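Side-chain contacts in bumblebee peptidoglycan recognition protein SA (Bombus, PDB 5XZ4), which probably senses bacteria in insect immunity by binding peptidoglycan, with a preference for the Dap type over the Lys type: residues A[14-19]-A[56-61]; A[161-164]-A[168-171]. All blocks are in the same frame, centred on the assembly; numbering follows the deposited sequence.

Contact 1: residues A[14-19]-A[56-61]; sequences SEWTDV and NIRSYH
Thr17 OG1 faces Arg58 across the contact and is gripped from within the protein by two hydrogen bonds. It accepts from the backbone N of Val19, two residues on, at 3.1 Å and an almost straight 171°, which makes an ST turn, and it is also bonded to OE1 of Glu55, three residues before Arg58 on helix 47-64. Arg58 NE comes to 3.3 Å from Thr17 OG1, yet its angle is too poor for a bond. With chi1 at -175° the hydroxyl swings across from the backbone N to the side of the carbonyl carbon, where the turn can close.

The turn presents Val19 to the guanidinium of Arg58. CB of Val19 sits 3.6 Å above the centre of that plane, and its two methyls spread over the two terminal nitrogens: CG1 lies 3.5 Å from Arg58 NH2, and CG2 lies 3.6 Å from Arg58 NH1. To reach this place the arginine chain bends at both chi2 and chi3. NH1 also forms a salt bridge with Glu55 OE2, so one carboxylate serves both the hydroxyl and the guanidinium.

Nearer the helix, Trp16 meets the root of the same arginine with its edge: CZ3 is 3.7 Å from Arg58 CB, close to the indole plane. The indole and guanidinium planes are 24° apart, but they do not stack. Thr17 CG2 lies over one face of the indole, toward its rim, Ile51 and Ala54 of helix 47-64 also touch the ring, and Trp16 NE1 bonds to Glu84 O.

Residues 14-19 are thereby packed against helix 47-64 of the amidase-like fold. The guanidinium, covered on one face by Val19, and the hydroxyl would probably favour a charged Glu55, whose ion pair offsets the cost of burying Arg58.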
# COMPACT_ATOMS: atom_id res chain seq x y z
N SER A 14 -15.02 -4.43 0.28
CA SER A 14 -16.47 -4.22 0.06
C SER A 14 -17.04 -3.15 1.01
O SER A 14 -18.17 -2.70 0.84
CB SER A 14 -17.24 -5.53 0.20
OG SER A 14 -17.18 -6.03 1.53
N GLU A 15 -16.26 -2.74 2.01
CA GLU A 15 -16.69 -1.68 2.91
C GLU A 15 -16.48 -0.29 2.32
O GLU A 15 -17.06 0.69 2.81
CB GLU A 15 -15.98 -1.78 4.26
CG GLU A 15 -16.06 -3.14 4.96
CD GLU A 15 -15.45 -3.12 6.35
OE1 GLU A 15 -14.60 -4.00 6.64
OE2 GLU A 15 -15.81 -2.23 7.15
N TRP A 16 -15.64 -0.18 1.28
CA TRP A 16 -15.40 1.12 0.63
C TRP A 16 -15.82 1.24 -0.83
O TRP A 16 -15.84 2.35 -1.35
CB TRP A 16 -13.96 1.64 0.86
CG TRP A 16 -12.85 0.78 0.33
CD1 TRP A 16 -12.07 -0.12 1.05
CD2 TRP A 16 -12.34 0.75 -1.02
NE1 TRP A 16 -11.13 -0.68 0.22
CE2 TRP A 16 -11.27 -0.18 -1.05
CE3 TRP A 16 -12.68 1.43 -2.21
CZ2 TRP A 16 -10.56 -0.48 -2.22
CZ3 TRP A 16 -11.95 1.16 -3.39
CH2 TRP A 16 -10.91 0.19 -3.39
N THR A 17 -16.16 0.12 -1.47
CA THR A 17 -16.66 0.14 -2.86
C THR A 17 -17.71 -0.92 -3.10
O THR A 17 -17.68 -2.00 -2.46
CB THR A 17 -15.52 0.01 -3.91
OG1 THR A 17 -16.05 0.15 -5.23
CG2 THR A 17 -14.83 -1.34 -3.84
N ASP A 18 -18.62 -0.62 -4.02
CA ASP A 18 -19.60 -1.58 -4.52
C ASP A 18 -19.25 -2.22 -5.86
O ASP A 18 -20.01 -3.04 -6.37
CB ASP A 18 -21.00 -0.94 -4.61
CG ASP A 18 -21.52 -0.53 -3.24
OD1 ASP A 18 -20.99 -0.94 -2.17
OD2 ASP A 18 -22.47 0.27 -3.19
N VAL A 19 -18.11 -1.83 -6.45
CA VAL A 19 -17.72 -2.35 -7.76
C VAL A 19 -16.80 -3.55 -7.57
O VAL A 19 -15.72 -3.42 -7.00
CB VAL A 19 -17.03 -1.26 -8.62
CG1 VAL A 19 -16.56 -1.82 -9.97
CG2 VAL A 19 -17.95 -0.05 -8.79
N ASN A 56 -12.27 6.55 -5.67
CA ASN A 56 -11.83 7.27 -6.87
C ASN A 56 -10.51 6.82 -7.49
O ASN A 56 -10.38 6.83 -8.72
CB ASN A 56 -11.93 8.74 -6.61
CG ASN A 56 -13.38 9.20 -6.71
OD1 ASN A 56 -13.87 9.46 -7.82
ND2 ASN A 56 -14.11 9.14 -5.60
N ILE A 57 -9.59 6.31 -6.66
CA ILE A 57 -8.39 5.68 -7.23
C ILE A 57 -8.78 4.37 -7.94
O ILE A 57 -8.34 4.12 -9.07
CB ILE A 57 -7.33 5.42 -6.13
CG1 ILE A 57 -6.87 6.76 -5.53
CG2 ILE A 57 -6.15 4.66 -6.73
CD1 ILE A 57 -6.14 6.65 -4.19
N ARG A 58 -9.63 3.56 -7.27
CA ARG A 58 -10.13 2.34 -7.90
C ARG A 58 -10.80 2.64 -9.27
O ARG A 58 -10.56 1.97 -10.27
CB ARG A 58 -11.14 1.61 -6.99
CG ARG A 58 -11.67 0.31 -7.58
CD ARG A 58 -13.13 0.08 -7.21
NE ARG A 58 -14.04 1.17 -7.62
CZ ARG A 58 -14.46 1.39 -8.87
NH1 ARG A 58 -15.32 2.41 -9.09
NH2 ARG A 58 -14.08 0.62 -9.89
N SER A 59 -11.70 3.64 -9.27
CA SER A 59 -12.43 4.01 -10.49
C SER A 59 -11.42 4.36 -11.62
O SER A 59 -11.57 3.89 -12.76
CB SER A 59 -13.31 5.20 -10.17
OG SER A 59 -14.04 5.62 -11.32
N TYR A 60 -10.41 5.16 -11.29
CA TYR A 60 -9.41 5.56 -12.29
C TYR A 60 -8.59 4.35 -12.80
O TYR A 60 -8.40 4.14 -14.00
CB TYR A 60 -8.55 6.69 -11.72
CG TYR A 60 -7.55 7.23 -12.73
CD1 TYR A 60 -7.97 8.03 -13.82
CD2 TYR A 60 -6.19 6.93 -12.60
CE1 TYR A 60 -7.04 8.48 -14.75
CE2 TYR A 60 -5.27 7.41 -13.52
CZ TYR A 60 -5.69 8.19 -14.59
OH TYR A 60 -4.78 8.65 -15.52
N HIS A 61 -8.17 3.52 -11.86
CA HIS A 61 -7.39 2.34 -12.24
C HIS A 61 -8.16 1.36 -13.12
O HIS A 61 -7.63 0.84 -14.10
CB HIS A 61 -6.85 1.62 -10.98
CG HIS A 61 -5.73 2.36 -10.29
ND1 HIS A 61 -5.04 1.84 -9.21
CD2 HIS A 61 -5.15 3.55 -10.59
CE1 HIS A 61 -4.12 2.71 -8.84
NE2 HIS A 61 -4.15 3.75 -9.66

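Contact 2: residues A[161-164]-A[168-171]; sequences KQIK and EWVP
Lys164 and Trp169 meet through a CH-pi contact, with CG of the lysine 3.5 Å from the centroid of the six-membered ring and only 1° off its normal. The lysine chain, extended beyond CG, runs alongside the indole in the same direction, and its later methylenes continue the contact: CE is 3.6 Å from Trp169 CZ2. The aliphatic part of the lysine thus does the touching. The opposite face of the indole is met by the backbone N of Pro171, 3.8 Å above the plane and toward the rim, so the ring has Lys164 over one face and its own succeeding chain near the rim of the other.

Purely apolar packing adds the pyrrole side. CD1 of Ile163 approaches Trp169 CD1 at 3.8 Å, the two side chains crossing at about a right angle. The chi1 of 67° tucks CG1 of Ile163 between its backbone N and carbonyl carbon, which brings the ethyl branch, CG1 and CD1, to the indole.

Backbone and polar groups complete the join. Ile163 O stands 3.3 Å from Trp169 CB, a plain van der Waals approach, while the indole NE1 bonds to Gln148 OE1; the same amide also reaches the carbonyl of Val170 through NE2. With Trp169 replaced by an alanine, Gln148 OE1 would probably lose its indole donor and the methylenes of Lys164 the flat surface they lie on.

Helix 157-163 is followed here by a tail that turns back on it. Backbone bonds of Glu168 and Val170 to Val143 tie this tail to strand 141-145, an outermost strand of the mixed sheet, while Trp169 packs it against Ile163 and Lys164 at the close of the last helix of this amidase-like fold.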
# COMPACT_ATOMS: atom_id res chain seq x y z
N LYS A 161 12.46 9.01 3.43
CA LYS A 161 13.29 9.22 4.63
C LYS A 161 12.63 8.60 5.87
O LYS A 161 13.30 7.94 6.67
CB LYS A 161 13.59 10.72 4.84
CG LYS A 161 14.55 11.30 3.82
CD LYS A 161 14.89 12.76 4.06
CE LYS A 161 15.94 13.28 3.07
NZ LYS A 161 15.43 13.41 1.67
N GLN A 162 11.31 8.76 6.02
CA GLN A 162 10.61 8.27 7.21
C GLN A 162 10.67 6.74 7.36
O GLN A 162 10.83 6.23 8.47
CB GLN A 162 9.15 8.77 7.21
CG GLN A 162 9.00 10.28 7.38
CD GLN A 162 7.55 10.74 7.21
OE1 GLN A 162 7.03 10.80 6.09
NE2 GLN A 162 6.91 11.06 8.31
N ILE A 163 10.52 5.99 6.27
CA ILE A 163 10.54 4.53 6.37
C ILE A 163 11.91 3.94 6.74
O ILE A 163 11.97 2.79 7.20
CB ILE A 163 9.95 3.82 5.12
CG1 ILE A 163 10.83 4.02 3.88
CG2 ILE A 163 8.51 4.25 4.87
CD1 ILE A 163 10.37 3.24 2.66
N LYS A 164 12.99 4.71 6.58
CA LYS A 164 14.33 4.28 7.01
C LYS A 164 14.45 4.06 8.53
O LYS A 164 15.41 3.42 9.00
CB LYS A 164 15.42 5.24 6.49
CG LYS A 164 15.45 5.35 4.98
CD LYS A 164 16.54 6.29 4.49
CE LYS A 164 16.51 6.34 2.97
NZ LYS A 164 17.64 7.12 2.40
N GLU A 168 13.04 -3.11 9.28
CA GLU A 168 12.73 -3.92 8.10
C GLU A 168 13.15 -3.25 6.80
O GLU A 168 13.25 -3.92 5.77
CB GLU A 168 11.24 -4.29 8.03
CG GLU A 168 10.74 -5.06 9.26
CD GLU A 168 10.19 -4.17 10.36
OE1 GLU A 168 10.43 -2.96 10.40
OE2 GLU A 168 9.50 -4.70 11.25
N TRP A 169 13.36 -1.93 6.83
CA TRP A 169 13.80 -1.20 5.61
C TRP A 169 15.20 -1.65 5.19
O TRP A 169 16.08 -1.77 6.05
CB TRP A 169 13.75 0.32 5.82
CG TRP A 169 14.23 1.04 4.58
CD1 TRP A 169 13.54 1.21 3.40
CD2 TRP A 169 15.54 1.59 4.36
NE1 TRP A 169 14.34 1.86 2.48
CE2 TRP A 169 15.57 2.10 3.04
CE3 TRP A 169 16.68 1.72 5.17
CZ2 TRP A 169 16.70 2.74 2.49
CZ3 TRP A 169 17.82 2.35 4.62
CH2 TRP A 169 17.81 2.86 3.30
N VAL A 170 15.41 -1.88 3.90
CA VAL A 170 16.72 -2.27 3.37
C VAL A 170 17.20 -1.27 2.30
O VAL A 170 16.43 -0.84 1.44
CB VAL A 170 16.74 -3.73 2.85
CG1 VAL A 170 16.49 -4.72 3.99
CG2 VAL A 170 15.79 -3.97 1.70
N PRO A 171 18.48 -0.90 2.35
CA PRO A 171 19.04 -0.00 1.34
C PRO A 171 19.17 -0.61 -0.06
O PRO A 171 19.18 0.14 -1.05
CB PRO A 171 20.42 0.36 1.91
CG PRO A 171 20.74 -0.73 2.87
CD PRO A 171 19.44 -1.19 3.44

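Overall arrangement
The two contacts lie on opposite sides of the chain's centre, their centres 30 Å apart and their nearest atoms about 17 Å apart, and they share no secondary-structure element. Contact 1 is mostly buried and joins parts distant in sequence, residues 14-19 and helix 47-64. Contact 2 is local and only partly buried: the end of helix 157-163 meets the tail that follows it. Neither has a hydrogen bond directly between its segments. In contact 1 a buried charge and hydroxyl are met by a shared glutamate from the helix; in contact 2 an exposed lysine contributes carbon to an aromatic face, and a glutamine holds the indole nitrogen.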